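PDB 4HB9: similarities with probable monooxygenase from Photorhabdus luminescens, which binds flavin-adenine dinucleotide and is probably a flavin-dependent monooxygenase linked to stilbene epoxidation and detoxification. Local coordinates for residues A[38-46]-A[224-235]; A[127-135]-A[144-152]. All coordinates share one frame; numbering follows the deposited sequence. Where two conformers were deposited one is given.

Interaction 1 of 2, residues A[38-46]-A[224-235]; sequences SILPGYGIH and MWRAPVNIHVEA. With FAD (flavin-adenine dinucleotide), chain B.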
loop_
_atom_site.group_PDB
_atom_site.type_symbol
_atom_site.label_atom_id
_atom_site.label_comp_id
_atom_site.label_asym_id
_atom_site.label_seq_id
_atom_site.Cartn_x
_atom_site.Cartn_y
_atom_site.Cartn_z
ATOM N N SER A 38 -15.957 -10.162 -1.610
ATOM C CA SER A 38 -17.320 -9.652 -1.414
ATOM C C SER A 38 -17.354 -8.136 -1.581
ATOM O O SER A 38 -18.285 -7.581 -2.182
ATOM C CB SER A 38 -17.851 -10.030 -0.025
ATOM O OG SER A 38 -18.515 -11.277 -0.067
ATOM N N ILE A 39 -16.334 -7.480 -1.042
ATOM C CA ILE A 39 -16.247 -6.039 -1.040
ATOM C C ILE A 39 -15.000 -5.638 -1.823
ATOM O O ILE A 39 -13.967 -6.291 -1.730
ATOM C CB ILE A 39 -16.128 -5.507 0.399
ATOM C CG1 ILE A 39 -17.139 -6.191 1.334
ATOM C CG2 ILE A 39 -16.315 -4.000 0.437
ATOM C CD1 ILE A 39 -18.591 -5.954 0.976
ATOM N N LEU A 40 -15.096 -4.569 -2.596
ATOM C CA LEU A 40 -13.925 -4.059 -3.298
ATOM C C LEU A 40 -13.231 -3.036 -2.407
ATOM O O LEU A 40 -13.887 -2.361 -1.621
ATOM C CB LEU A 40 -14.345 -3.409 -4.604
ATOM C CG LEU A 40 -15.162 -4.266 -5.558
ATOM C CD1 LEU A 40 -15.526 -3.425 -6.758
ATOM C CD2 LEU A 40 -14.439 -5.546 -5.958
ATOM N N PRO A 41 -11.899 -2.911 -2.520
ATOM C CA PRO A 41 -11.261 -1.758 -1.903
ATOM C C PRO A 41 -11.793 -0.444 -2.514
ATOM O O PRO A 41 -12.052 -0.375 -3.715
ATOM C CB PRO A 41 -9.777 -1.946 -2.256
ATOM C CG PRO A 41 -9.795 -2.757 -3.503
ATOM C CD PRO A 41 -10.937 -3.714 -3.303
ATOM N N GLY A 42 -11.907 0.591 -1.694
ATOM C CA GLY A 42 -12.496 1.860 -2.118
ATOM C C GLY A 42 -11.514 2.916 -2.562
ATOM O O GLY A 42 -11.904 4.064 -2.845
ATOM N N TYR A 43 -10.236 2.555 -2.627
ATOM C CA TYR A 43 -9.207 3.541 -2.841
ATOM C C TYR A 43 -8.351 3.313 -4.061
ATOM O O TYR A 43 -8.388 2.266 -4.699
ATOM C CB TYR A 43 -8.339 3.672 -1.590
ATOM C CG TYR A 43 -7.607 2.392 -1.172
ATOM C CD1 TYR A 43 -8.231 1.450 -0.350
ATOM C CD2 TYR A 43 -6.314 2.147 -1.587
ATOM C CE1 TYR A 43 -7.580 0.293 0.047
ATOM C CE2 TYR A 43 -5.642 0.997 -1.190
ATOM C CZ TYR A 43 -6.269 0.088 -0.366
ATOM O OH TYR A 43 -5.602 -1.035 0.014
ATOM N N GLY A 44 -7.580 4.345 -4.367
ATOM C CA GLY A 44 -6.646 4.360 -5.459
ATOM C C GLY A 44 -5.199 4.257 -5.014
ATOM O O GLY A 44 -4.867 4.436 -3.866
ATOM N N ILE A 45 -4.344 3.907 -5.946
ATOM C CA ILE A 45 -2.907 3.815 -5.700
ATOM C C ILE A 45 -2.223 4.694 -6.741
ATOM O O ILE A 45 -2.605 4.700 -7.900
ATOM C CB ILE A 45 -2.463 2.354 -5.779
ATOM C CG1 ILE A 45 -2.913 1.652 -4.498
ATOM C CG2 ILE A 45 -0.927 2.212 -5.909
ATOM C CD1 ILE A 45 -3.046 0.186 -4.667
ATOM N N HIS A 46 -1.238 5.465 -6.308
ATOM C CA HIS A 46 -0.417 6.251 -7.204
ATOM C C HIS A 46 0.888 5.523 -7.401
ATOM O O HIS A 46 1.568 5.244 -6.437
ATOM C CB HIS A 46 -0.156 7.612 -6.596
ATOM C CG HIS A 46 -1.388 8.442 -6.478
ATOM N ND1 HIS A 46 -1.404 9.671 -5.860
ATOM C CD2 HIS A 46 -2.646 8.223 -6.926
ATOM C CE1 HIS A 46 -2.629 10.170 -5.922
ATOM N NE2 HIS A 46 -3.403 9.312 -6.564
HETATM N N MSE A 224 -6.296 13.056 -5.451
HETATM C CA MSE A 224 -7.316 12.348 -6.215
HETATM C C MSE A 224 -7.031 10.885 -6.334
HETATM O O MSE A 224 -5.866 10.474 -6.392
HETATM C CB MSE A 224 -7.390 12.972 -7.613
HETATM C CG MSE A 224 -8.331 14.183 -7.561
HETATM SE SE MSE A 224 -8.633 14.955 -9.346
HETATM C CE MSE A 224 -9.479 13.394 -10.165
ATOM N N TRP A 225 -8.092 10.092 -6.342
ATOM C CA TRP A 225 -8.013 8.667 -6.605
ATOM C C TRP A 225 -8.920 8.300 -7.778
ATOM O O TRP A 225 -9.979 8.884 -7.973
ATOM C CB TRP A 225 -8.541 7.872 -5.436
ATOM C CG TRP A 225 -7.656 7.722 -4.237
ATOM C CD1 TRP A 225 -6.303 7.791 -4.175
ATOM C CD2 TRP A 225 -8.109 7.415 -2.906
ATOM N NE1 TRP A 225 -5.883 7.576 -2.868
ATOM C CE2 TRP A 225 -6.978 7.347 -2.080
ATOM C CE3 TRP A 225 -9.366 7.222 -2.337
ATOM C CZ2 TRP A 225 -7.075 7.083 -0.713
ATOM C CZ3 TRP A 225 -9.452 6.930 -0.985
ATOM C CH2 TRP A 225 -8.323 6.864 -0.202
ATOM N N ARG A 226 -8.532 7.257 -8.487
ATOM C CA ARG A 226 -9.465 6.495 -9.282
ATOM C C ARG A 226 -9.947 5.334 -8.423
ATOM O O ARG A 226 -9.151 4.652 -7.791
ATOM C CB ARG A 226 -8.801 6.088 -10.590
ATOM C CG ARG A 226 -8.776 7.323 -11.488
ATOM C CD ARG A 226 -8.302 7.061 -12.852
ATOM N NE ARG A 226 -9.157 6.167 -13.625
ATOM C CZ ARG A 226 -10.186 6.550 -14.377
ATOM N NH1 ARG A 226 -10.581 7.822 -14.391
ATOM N NH2 ARG A 226 -10.839 5.643 -15.097
ATOM N N ALA A 227 -11.253 5.163 -8.324
ATOM C CA ALA A 227 -11.821 4.193 -7.401
ATOM C C ALA A 227 -13.224 3.786 -7.822
ATOM O O ALA A 227 -13.873 4.499 -8.558
ATOM C CB ALA A 227 -11.839 4.777 -5.996
ATOM N N PRO A 228 -13.702 2.647 -7.340
ATOM C CA PRO A 228 -15.037 2.218 -7.697
ATOM C C PRO A 228 -16.163 3.026 -7.010
ATOM O O PRO A 228 -16.084 3.357 -5.836
ATOM C CB PRO A 228 -15.062 0.751 -7.297
ATOM C CG PRO A 228 -13.945 0.555 -6.340
ATOM C CD PRO A 228 -12.991 1.687 -6.477
ATOM N N VAL A 229 -17.199 3.330 -7.777
ATOM C CA VAL A 229 -18.373 4.042 -7.279
ATOM C C VAL A 229 -19.061 3.176 -6.228
ATOM O O VAL A 229 -19.368 3.644 -5.150
ATOM C CB VAL A 229 -19.356 4.369 -8.417
ATOM C CG1 VAL A 229 -20.679 4.929 -7.880
ATOM C CG2 VAL A 229 -18.721 5.338 -9.379
ATOM N N ASN A 230 -19.249 1.895 -6.546
ATOM C CA ASN A 230 -19.965 0.969 -5.670
ATOM C C ASN A 230 -19.035 -0.161 -5.305
ATOM O O ASN A 230 -18.685 -0.950 -6.163
ATOM C CB ASN A 230 -21.211 0.431 -6.381
ATOM C CG ASN A 230 -22.061 -0.481 -5.495
ATOM O OD1 ASN A 230 -21.653 -0.864 -4.399
ATOM N ND2 ASN A 230 -23.268 -0.813 -5.969
ATOM N N ILE A 231 -18.630 -0.246 -4.044
ATOM C CA ILE A 231 -17.670 -1.288 -3.634
ATOM C C ILE A 231 -18.317 -2.679 -3.478
ATOM O O ILE A 231 -17.619 -3.649 -3.178
ATOM C CB ILE A 231 -16.916 -0.904 -2.350
ATOM C CG1 ILE A 231 -17.868 -0.754 -1.158
ATOM C CG2 ILE A 231 -16.135 0.387 -2.578
ATOM C CD1 ILE A 231 -17.155 -0.547 0.156
ATOM N N HIS A 232 -19.632 -2.768 -3.704
ATOM C CA HIS A 232 -20.380 -4.011 -3.476
ATOM C C HIS A 232 -20.733 -4.749 -4.746
ATOM O O HIS A 232 -21.724 -5.471 -4.770
ATOM C CB HIS A 232 -21.677 -3.717 -2.718
ATOM C CG HIS A 232 -21.460 -3.016 -1.425
ATOM N ND1 HIS A 232 -20.864 -3.628 -0.347
ATOM C CD2 HIS A 232 -21.722 -1.745 -1.047
ATOM C CE1 HIS A 232 -20.765 -2.763 0.646
ATOM N NE2 HIS A 232 -21.289 -1.618 0.250
ATOM N N VAL A 233 -19.942 -4.579 -5.800
ATOM C CA VAL A 233 -20.135 -5.323 -7.043
ATOM C C VAL A 233 -18.911 -6.204 -7.295
ATOM O O VAL A 233 -17.873 -6.046 -6.630
ATOM C CB VAL A 233 -20.378 -4.397 -8.248
ATOM C CG1 VAL A 233 -21.561 -3.484 -7.985
ATOM C CG2 VAL A 233 -19.145 -3.557 -8.575
ATOM N N GLU A 234 -19.042 -7.142 -8.232
ATOM C CA GLU A 234 -17.924 -7.957 -8.690
ATOM C C GLU A 234 -16.865 -7.043 -9.302
ATOM O O GLU A 234 -17.214 -6.111 -10.046
ATOM C CB GLU A 234 -18.396 -8.966 -9.755
ATOM C CG GLU A 234 -19.367 -10.030 -9.249
ATOM C CD GLU A 234 -20.018 -10.824 -10.375
ATOM O OE1 GLU A 234 -19.415 -10.947 -11.469
ATOM O OE2 GLU A 234 -21.143 -11.336 -10.162
ATOM N N ALA A 235 -15.602 -7.332 -9.020
ATOM C CA ALA A 235 -14.459 -6.593 -9.553
ATOM C C ALA A 235 -14.553 -6.283 -11.034
ATOM O O ALA A 235 -14.355 -5.136 -11.437
ATOM C CB ALA A 235 -13.169 -7.342 -9.252
HETATM P PA FAD B . -0.981 -6.448 0.568
HETATM O O1A FAD B . -1.143 -5.841 -0.800
HETATM O O2A FAD B . -1.732 -6.035 1.788
HETATM O O5B FAD B . -1.112 -8.036 0.416
HETATM C C5B FAD B . -1.028 -8.913 1.524
HETATM C C4B FAD B . -1.742 -10.175 1.083
HETATM O O4B FAD B . -1.451 -11.222 2.026
HETATM C C3B FAD B . -3.274 -10.021 1.010
HETATM O O3B FAD B . -3.802 -10.580 -0.193
HETATM C C2B FAD B . -3.729 -10.782 2.240
HETATM O O2B FAD B . -5.027 -11.343 2.161
HETATM C C1B FAD B . -2.662 -11.882 2.320
HETATM N N9A FAD B . -2.489 -12.516 3.628
HETATM C C8A FAD B . -2.379 -11.906 4.838
HETATM N N7A FAD B . -2.152 -12.819 5.827
HETATM C C5A FAD B . -2.128 -14.027 5.223
HETATM C C6A FAD B . -1.946 -15.411 5.703
HETATM N N6A FAD B . -1.776 -15.590 7.033
HETATM N N1A FAD B . -1.996 -16.414 4.802
HETATM C C2A FAD B . -2.158 -16.169 3.482
HETATM N N3A FAD B . -2.328 -14.936 2.965
HETATM C C4A FAD B . -2.320 -13.836 3.789
HETATM N N1 FAD B . 0.764 2.721 -1.774
HETATM C C2 FAD B . 1.362 3.440 -2.751
HETATM O O2 FAD B . 2.543 3.157 -3.157
HETATM N N3 FAD B . 0.713 4.471 -3.324
HETATM C C4 FAD B . -0.501 4.900 -2.964
HETATM O O4 FAD B . -1.030 5.882 -3.550
HETATM C C4X FAD B . -1.196 4.197 -1.882
HETATM N N5 FAD B . -2.443 4.554 -1.460
HETATM C C5X FAD B . -3.031 3.872 -0.451
HETATM C C6 FAD B . -4.290 4.240 0.009
HETATM C C7 FAD B . -4.921 3.545 1.043
HETATM C C7M FAD B . -6.296 3.946 1.543
HETATM C C8 FAD B . -4.236 2.405 1.675
HETATM C C8M FAD B . -4.897 1.625 2.790
HETATM C C9 FAD B . -2.975 2.032 1.220
HETATM C C9A FAD B . -2.335 2.711 0.183
HETATM N N10 FAD B . -1.053 2.329 -0.271
HETATM C C10 FAD B . -0.454 3.054 -1.294
HETATM C "C1'" FAD B . -0.292 1.223 0.346
HETATM C "C2'" FAD B . -0.452 -0.103 -0.395
HETATM O "O2'" FAD B . -1.819 -0.398 -0.626
HETATM C "C3'" FAD B . 0.172 -1.216 0.444
HETATM O "O3'" FAD B . 1.418 -0.752 0.964
HETATM C "C4'" FAD B . 0.422 -2.452 -0.408
HETATM O "O4'" FAD B . -0.811 -3.134 -0.548
HETATM C "C5'" FAD B . 1.431 -3.392 0.216
HETATM O "O5'" FAD B . 1.573 -4.491 -0.661
HETATM P P FAD B . 1.806 -5.942 -0.004
HETATM O O1P FAD B . 1.813 -6.884 -1.184
HETATM O O2P FAD B . 2.985 -5.870 0.930
HETATM O O3P FAD B . 0.565 -6.267 0.961
#
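His46 NE2 donates to Met224 O at 2.7 Å. The acceptor sits in the imidazole plane, and the donor lies nearly along the C=O axis of Met224, although the N-H...O angle is only 144°. CG of His46 is anti to the carbonyl carbon (chi1 -66°), which turns the ring toward the carbonyl of Met224. His46 and Trp225 form an offset edge-to-face pair, the indole edge toward the imidazole face, planes at 75°. One face of the indole is covered by Tyr43 CB and the backbone of Gly44. Tyr43 CB stands 3.5 Å from the centroid of the six-membered ring, and Gly44 CA lies over the five-membered ring. The Tyr43 ring turns away to the cofactor, where its face covers the dimethylbenzene part of the flavin and CD2 comes 3.3 Å from FAD C7.

At the other end, Leu40 N donates to Ile231 O at 2.7 Å. Leu40 spreads its branches: CD1 meets Pro228 and Val233, and CD2 meets Ala235 CB at 4.0 Å. Outside the pair, Arg189 NH1 bonds to both Gly42 O and Pro228 O.

His46 N donates to FAD O4 at 2.8 Å. One residue thus joins the flavin carbonyl, through its backbone, to strand 218-228, through its ring. The NE2 bond and the indole beside it probably limit rotation of the imidazole near the isoalloxazine.

Interaction 2 of 2, residues A[127-135]-A[144-152]; sequences QWNKTFVRY and KIFFADGSH. With FAD (flavin-adenine dinucleotide), chain B.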
loop_
_atom_site.group_PDB
_atom_site.type_symbol
_atom_site.label_atom_id
_atom_site.label_comp_id
_atom_site.label_asym_id
_atom_site.label_seq_id
_atom_site.Cartn_x
_atom_site.Cartn_y
_atom_site.Cartn_z
ATOM N N GLN A 127 -3.139 -20.170 -4.970
ATOM C CA GLN A 127 -3.935 -21.136 -4.228
ATOM C C GLN A 127 -4.745 -20.353 -3.210
ATOM O O GLN A 127 -4.207 -19.845 -2.211
ATOM C CB GLN A 127 -3.017 -22.126 -3.516
ATOM C CG GLN A 127 -1.833 -22.588 -4.353
ATOM C CD GLN A 127 -2.232 -23.194 -5.682
ATOM O OE1 GLN A 127 -1.606 -22.921 -6.744
ATOM N NE2 GLN A 127 -3.248 -24.050 -5.647
ATOM N N TRP A 128 -6.043 -20.263 -3.470
ATOM C CA TRP A 128 -6.949 -19.466 -2.668
ATOM C C TRP A 128 -7.340 -20.229 -1.420
ATOM O O TRP A 128 -7.181 -21.444 -1.370
ATOM C CB TRP A 128 -8.199 -19.118 -3.485
ATOM C CG TRP A 128 -7.895 -18.397 -4.771
ATOM C CD1 TRP A 128 -7.816 -18.944 -6.012
ATOM C CD2 TRP A 128 -7.612 -17.002 -4.924
ATOM N NE1 TRP A 128 -7.505 -17.975 -6.937
ATOM C CE2 TRP A 128 -7.389 -16.769 -6.296
ATOM C CE3 TRP A 128 -7.512 -15.931 -4.031
ATOM C CZ2 TRP A 128 -7.069 -15.497 -6.806
ATOM C CZ3 TRP A 128 -7.214 -14.639 -4.551
ATOM C CH2 TRP A 128 -6.993 -14.452 -5.921
ATOM N N ASN A 129 -7.827 -19.501 -0.411
ATOM C CA ASN A 129 -8.310 -20.074 0.846
ATOM C C ASN A 129 -7.245 -20.845 1.616
ATOM O O ASN A 129 -7.519 -21.867 2.229
ATOM C CB ASN A 129 -9.525 -20.962 0.600
ATOM C CG ASN A 129 -10.606 -20.248 -0.187
ATOM O OD1 ASN A 129 -11.279 -19.359 0.338
ATOM N ND2 ASN A 129 -10.770 -20.622 -1.451
ATOM N N LYS A 130 -6.029 -20.330 1.566
ATOM C CA LYS A 130 -4.888 -20.931 2.192
ATOM C C LYS A 130 -4.319 -19.907 3.158
ATOM O O LYS A 130 -3.581 -18.992 2.757
ATOM C CB LYS A 130 -3.868 -21.318 1.123
ATOM C CG LYS A 130 -4.334 -22.461 0.236
ATOM C CD LYS A 130 -3.970 -23.783 0.902
ATOM C CE LYS A 130 -4.702 -24.974 0.342
ATOM N NZ LYS A 130 -4.024 -26.208 0.849
ATOM N N THR A 131 -4.671 -20.053 4.434
ATOM C CA THR A 131 -4.208 -19.138 5.469
ATOM C C THR A 131 -2.963 -19.709 6.131
ATOM O O THR A 131 -3.043 -20.693 6.863
ATOM C CB THR A 131 -5.309 -18.916 6.539
ATOM O OG1 THR A 131 -6.424 -18.276 5.926
ATOM C CG2 THR A 131 -4.832 -18.047 7.685
ATOM N N PHE A 132 -1.827 -19.061 5.898
ATOM C CA PHE A 132 -0.585 -19.435 6.529
ATOM C C PHE A 132 -0.702 -19.314 8.052
ATOM O O PHE A 132 -1.239 -18.333 8.571
ATOM C CB PHE A 132 0.561 -18.566 6.020
ATOM C CG PHE A 132 1.794 -18.681 6.836
ATOM C CD1 PHE A 132 2.784 -19.575 6.489
ATOM C CD2 PHE A 132 1.946 -17.926 7.983
ATOM C CE1 PHE A 132 3.927 -19.698 7.263
ATOM C CE2 PHE A 132 3.080 -18.039 8.765
ATOM C CZ PHE A 132 4.080 -18.925 8.399
ATOM N N VAL A 133 -0.202 -20.325 8.755
ATOM C CA VAL A 133 -0.162 -20.332 10.222
ATOM C C VAL A 133 1.294 -20.404 10.730
ATOM O O VAL A 133 1.683 -19.653 11.620
ATOM C CB VAL A 133 -0.981 -21.517 10.790
ATOM C CG1 VAL A 133 -0.762 -21.671 12.291
ATOM C CG2 VAL A 133 -2.469 -21.344 10.479
ATOM N N ARG A 134 2.104 -21.290 10.161
ATOM C CA ARG A 134 3.515 -21.398 10.527
ATOM C C ARG A 134 4.310 -22.186 9.511
ATOM O O ARG A 134 3.752 -22.847 8.657
ATOM C CB ARG A 134 3.682 -22.052 11.915
ATOM C CG ARG A 134 3.279 -23.507 11.965
ATOM C CD ARG A 134 3.294 -24.067 13.396
ATOM N NE ARG A 134 2.732 -25.417 13.385
ATOM C CZ ARG A 134 3.436 -26.538 13.257
ATOM N NH1 ARG A 134 4.765 -26.510 13.156
ATOM N NH2 ARG A 134 2.804 -27.701 13.240
ATOM N N TYR A 135 5.632 -22.114 9.624
ATOM C CA TYR A 135 6.499 -22.964 8.854
ATOM C C TYR A 135 7.472 -23.724 9.741
ATOM O O TYR A 135 7.721 -23.327 10.900
ATOM C CB TYR A 135 7.288 -22.143 7.841
ATOM C CG TYR A 135 8.267 -21.180 8.457
ATOM C CD1 TYR A 135 9.551 -21.597 8.831
ATOM C CD2 TYR A 135 7.927 -19.851 8.650
ATOM C CE1 TYR A 135 10.463 -20.711 9.384
ATOM C CE2 TYR A 135 8.826 -18.951 9.196
ATOM C CZ TYR A 135 10.087 -19.385 9.571
ATOM O OH TYR A 135 10.982 -18.495 10.098
ATOM N N LYS A 144 8.487 -26.611 5.246
ATOM C CA LYS A 144 7.143 -27.140 5.320
ATOM C C LYS A 144 6.253 -25.987 5.776
ATOM O O LYS A 144 6.513 -25.394 6.811
ATOM C CB LYS A 144 7.072 -28.319 6.315
ATOM C CG LYS A 144 5.715 -28.992 6.355
ATOM C CD LYS A 144 5.744 -30.266 7.180
ATOM C CE LYS A 144 4.451 -31.048 7.012
ATOM N NZ LYS A 144 4.319 -32.195 7.966
ATOM N N ILE A 145 5.219 -25.686 4.993
ATOM C CA ILE A 145 4.268 -24.630 5.326
ATOM C C ILE A 145 2.979 -25.250 5.827
ATOM O O ILE A 145 2.443 -26.133 5.176
ATOM C CB ILE A 145 3.899 -23.773 4.085
ATOM C CG1 ILE A 145 5.152 -23.339 3.316
ATOM C CG2 ILE A 145 3.091 -22.551 4.524
ATOM C CD1 ILE A 145 4.850 -22.886 1.889
ATOM N N PHE A 146 2.469 -24.768 6.963
ATOM C CA PHE A 146 1.190 -25.228 7.499
ATOM C C PHE A 146 0.105 -24.171 7.347
ATOM O O PHE A 146 0.318 -23.032 7.725
ATOM C CB PHE A 146 1.333 -25.513 8.995
ATOM C CG PHE A 146 2.321 -26.605 9.312
ATOM C CD1 PHE A 146 1.893 -27.896 9.570
ATOM C CD2 PHE A 146 3.677 -26.346 9.328
ATOM C CE1 PHE A 146 2.799 -28.906 9.870
ATOM C CE2 PHE A 146 4.593 -27.354 9.615
ATOM C CZ PHE A 146 4.155 -28.636 9.896
ATOM N N PHE A 147 -1.066 -24.583 6.878
ATOM C CA PHE A 147 -2.209 -23.698 6.716
ATOM C C PHE A 147 -3.308 -23.951 7.736
ATOM O O PHE A 147 -3.365 -25.007 8.369
ATOM C CB PHE A 147 -2.732 -23.806 5.285
ATOM C CG PHE A 147 -1.677 -23.547 4.267
ATOM C CD1 PHE A 147 -1.263 -22.248 4.002
ATOM C CD2 PHE A 147 -1.055 -24.591 3.612
ATOM C CE1 PHE A 147 -0.257 -21.989 3.083
ATOM C CE2 PHE A 147 -0.048 -24.344 2.689
ATOM C CZ PHE A 147 0.349 -23.041 2.421
ATOM N N ALA A 148 -4.177 -22.960 7.912
ATOM C CA ALA A 148 -5.194 -22.987 8.982
ATOM C C ALA A 148 -6.193 -24.135 8.829
ATOM O O ALA A 148 -6.774 -24.601 9.814
ATOM C CB ALA A 148 -5.955 -21.677 9.016
ATOM N N ASP A 149 -6.415 -24.556 7.590
ATOM C CA ASP A 149 -7.340 -25.665 7.323
ATOM C C ASP A 149 -6.696 -27.030 7.585
ATOM O O ASP A 149 -7.344 -28.075 7.389
ATOM C CB ASP A 149 -7.895 -25.600 5.892
ATOM C CG ASP A 149 -6.842 -25.881 4.817
ATOM O OD1 ASP A 149 -5.620 -25.972 5.096
ATOM O OD2 ASP A 149 -7.259 -26.001 3.645
ATOM N N GLY A 150 -5.431 -27.031 8.007
ATOM C CA GLY A 150 -4.738 -28.278 8.367
ATOM C C GLY A 150 -3.924 -28.882 7.225
ATOM O O GLY A 150 -3.263 -29.919 7.388
ATOM N N SER A 151 -3.939 -28.235 6.062
ATOM C CA SER A 151 -3.109 -28.691 4.963
ATOM C C SER A 151 -1.671 -28.205 5.123
ATOM O O SER A 151 -1.379 -27.364 5.990
ATOM C CB SER A 151 -3.689 -28.254 3.610
ATOM O OG SER A 151 -3.759 -26.842 3.490
ATOM N N HIS A 152 -0.785 -28.750 4.287
ATOM C CA HIS A 152 0.621 -28.347 4.242
ATOM C C HIS A 152 1.191 -28.504 2.844
ATOM O O HIS A 152 0.667 -29.262 2.011
ATOM C CB HIS A 152 1.471 -29.153 5.220
ATOM C CG HIS A 152 1.589 -30.592 4.839
ATOM N ND1 HIS A 152 2.654 -31.088 4.114
ATOM C CD2 HIS A 152 0.742 -31.630 5.029
ATOM C CE1 HIS A 152 2.466 -32.377 3.895
ATOM N NE2 HIS A 152 1.314 -32.730 4.439
HETATM P PA FAD B . -0.981 -6.448 0.568
HETATM O O1A FAD B . -1.143 -5.841 -0.800
HETATM O O2A FAD B . -1.732 -6.035 1.788
HETATM O O5B FAD B . -1.112 -8.036 0.416
HETATM C C5B FAD B . -1.028 -8.913 1.524
HETATM C C4B FAD B . -1.742 -10.175 1.083
HETATM O O4B FAD B . -1.451 -11.222 2.026
HETATM C C3B FAD B . -3.274 -10.021 1.010
HETATM O O3B FAD B . -3.802 -10.580 -0.193
HETATM C C2B FAD B . -3.729 -10.782 2.240
HETATM O O2B FAD B . -5.027 -11.343 2.161
HETATM C C1B FAD B . -2.662 -11.882 2.320
HETATM N N9A FAD B . -2.489 -12.516 3.628
HETATM C C8A FAD B . -2.379 -11.906 4.838
HETATM N N7A FAD B . -2.152 -12.819 5.827
HETATM C C5A FAD B . -2.128 -14.027 5.223
HETATM C C6A FAD B . -1.946 -15.411 5.703
HETATM N N6A FAD B . -1.776 -15.590 7.033
HETATM N N1A FAD B . -1.996 -16.414 4.802
HETATM C C2A FAD B . -2.158 -16.169 3.482
HETATM N N3A FAD B . -2.328 -14.936 2.965
HETATM C C4A FAD B . -2.320 -13.836 3.789
HETATM N N1 FAD B . 0.764 2.721 -1.774
HETATM C C2 FAD B . 1.362 3.440 -2.751
HETATM O O2 FAD B . 2.543 3.157 -3.157
HETATM N N3 FAD B . 0.713 4.471 -3.324
HETATM C C4 FAD B . -0.501 4.900 -2.964
HETATM O O4 FAD B . -1.030 5.882 -3.550
HETATM C C4X FAD B . -1.196 4.197 -1.882
HETATM N N5 FAD B . -2.443 4.554 -1.460
HETATM C C5X FAD B . -3.031 3.872 -0.451
HETATM C C6 FAD B . -4.290 4.240 0.009
HETATM C C7 FAD B . -4.921 3.545 1.043
HETATM C C7M FAD B . -6.296 3.946 1.543
HETATM C C8 FAD B . -4.236 2.405 1.675
HETATM C C8M FAD B . -4.897 1.625 2.790
HETATM C C9 FAD B . -2.975 2.032 1.220
HETATM C C9A FAD B . -2.335 2.711 0.183
HETATM N N10 FAD B . -1.053 2.329 -0.271
HETATM C C10 FAD B . -0.454 3.054 -1.294
HETATM C "C1'" FAD B . -0.292 1.223 0.346
HETATM C "C2'" FAD B . -0.452 -0.103 -0.395
HETATM O "O2'" FAD B . -1.819 -0.398 -0.626
HETATM C "C3'" FAD B . 0.172 -1.216 0.444
HETATM O "O3'" FAD B . 1.418 -0.752 0.964
HETATM C "C4'" FAD B . 0.422 -2.452 -0.408
HETATM O "O4'" FAD B . -0.811 -3.134 -0.548
HETATM C "C5'" FAD B . 1.431 -3.392 0.216
HETATM O "O5'" FAD B . 1.573 -4.491 -0.661
HETATM P P FAD B . 1.806 -5.942 -0.004
HETATM O O1P FAD B . 1.813 -6.884 -1.184
HETATM O O2P FAD B . 2.985 -5.870 0.930
HETATM O O3P FAD B . 0.565 -6.267 0.961
HETATM O O HOH W 1 -6.295 -22.389 5.168
HETATM O O HOH W 2 -8.446 -24.311 1.885
HETATM O O HOH W 3 -6.588 -27.640 1.793
#
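Arg134 lays its guanidinium flat on the Phe146 ring. The planes are 18° apart, and CZ stands 3.8 Å from the ring centroid, almost on its normal. This stacked cation-pi pair lies on the more exposed face of the hairpin. CG of Arg134 sits between the backbone N and the carbonyl carbon (chi1 68°), and the extended chain brings the group back over the ring. NH1 also forms a salt bridge with Glu136.

The tight part is the backbone of the hairpin. Phe146 N donates to Arg134 O at 2.9 Å. Phe146 O takes Val133 N at 2.9 Å and, weakly, Arg134 N. Two successive residues, Val133 and Arg134, thus stand opposite the single residue Phe146, a classic beta bulge. On the buried side, Phe132 CD1 packs on Ile145 CG2 at 3.6 Å. Ala148 N closes on Thr131 O, and the bent side chain of Lys130 crosses one face of Phe147.

The side around the type I turn from Phe147 to Gly150 is looser and wet. Lys130 NZ donates to Ser151 OG at 2.7 Å. It stays 4.3 Å from Asp149 OD2, beyond a salt bridge, but one water bonds to both. Two other waters link Asn129 O to Asp149, at N and at OD2. Asp149 OD1 accepts from Ser151 N, an Asx turn, and from Ser151 OG.

Phe132 N donates to FAD N1A at 2.9 Å, and FAD N6A donates to Phe132 O. This backbone pair matches adenine's donor-acceptor pattern, consistent with base recognition needing no side-chain hydrogen bond from Phe132.

In the fold
The chain begins with the Rossmann-type strands and helix 11-22, then reaches residues 38-46. Interaction 1 joins these to residues 224-235 and closes a long loop of 177 intervening residues. Interaction 2 is nested inside that loop and is local: it pairs the two strands of a hairpin with 8 residues between its segments. The first contact ties strand 44-47, in a small antiparallel sheet, to strand 218-228 of the large mixed sheet. The second pairs two strands of a three-stranded antiparallel sheet, completed by strand 152-155, beside strand 26-30 of the parallel sheet. Their nearest atoms are about 10 Å apart. FAD bridges the gap, with its flavin at interaction 1 and its adenine at interaction 2.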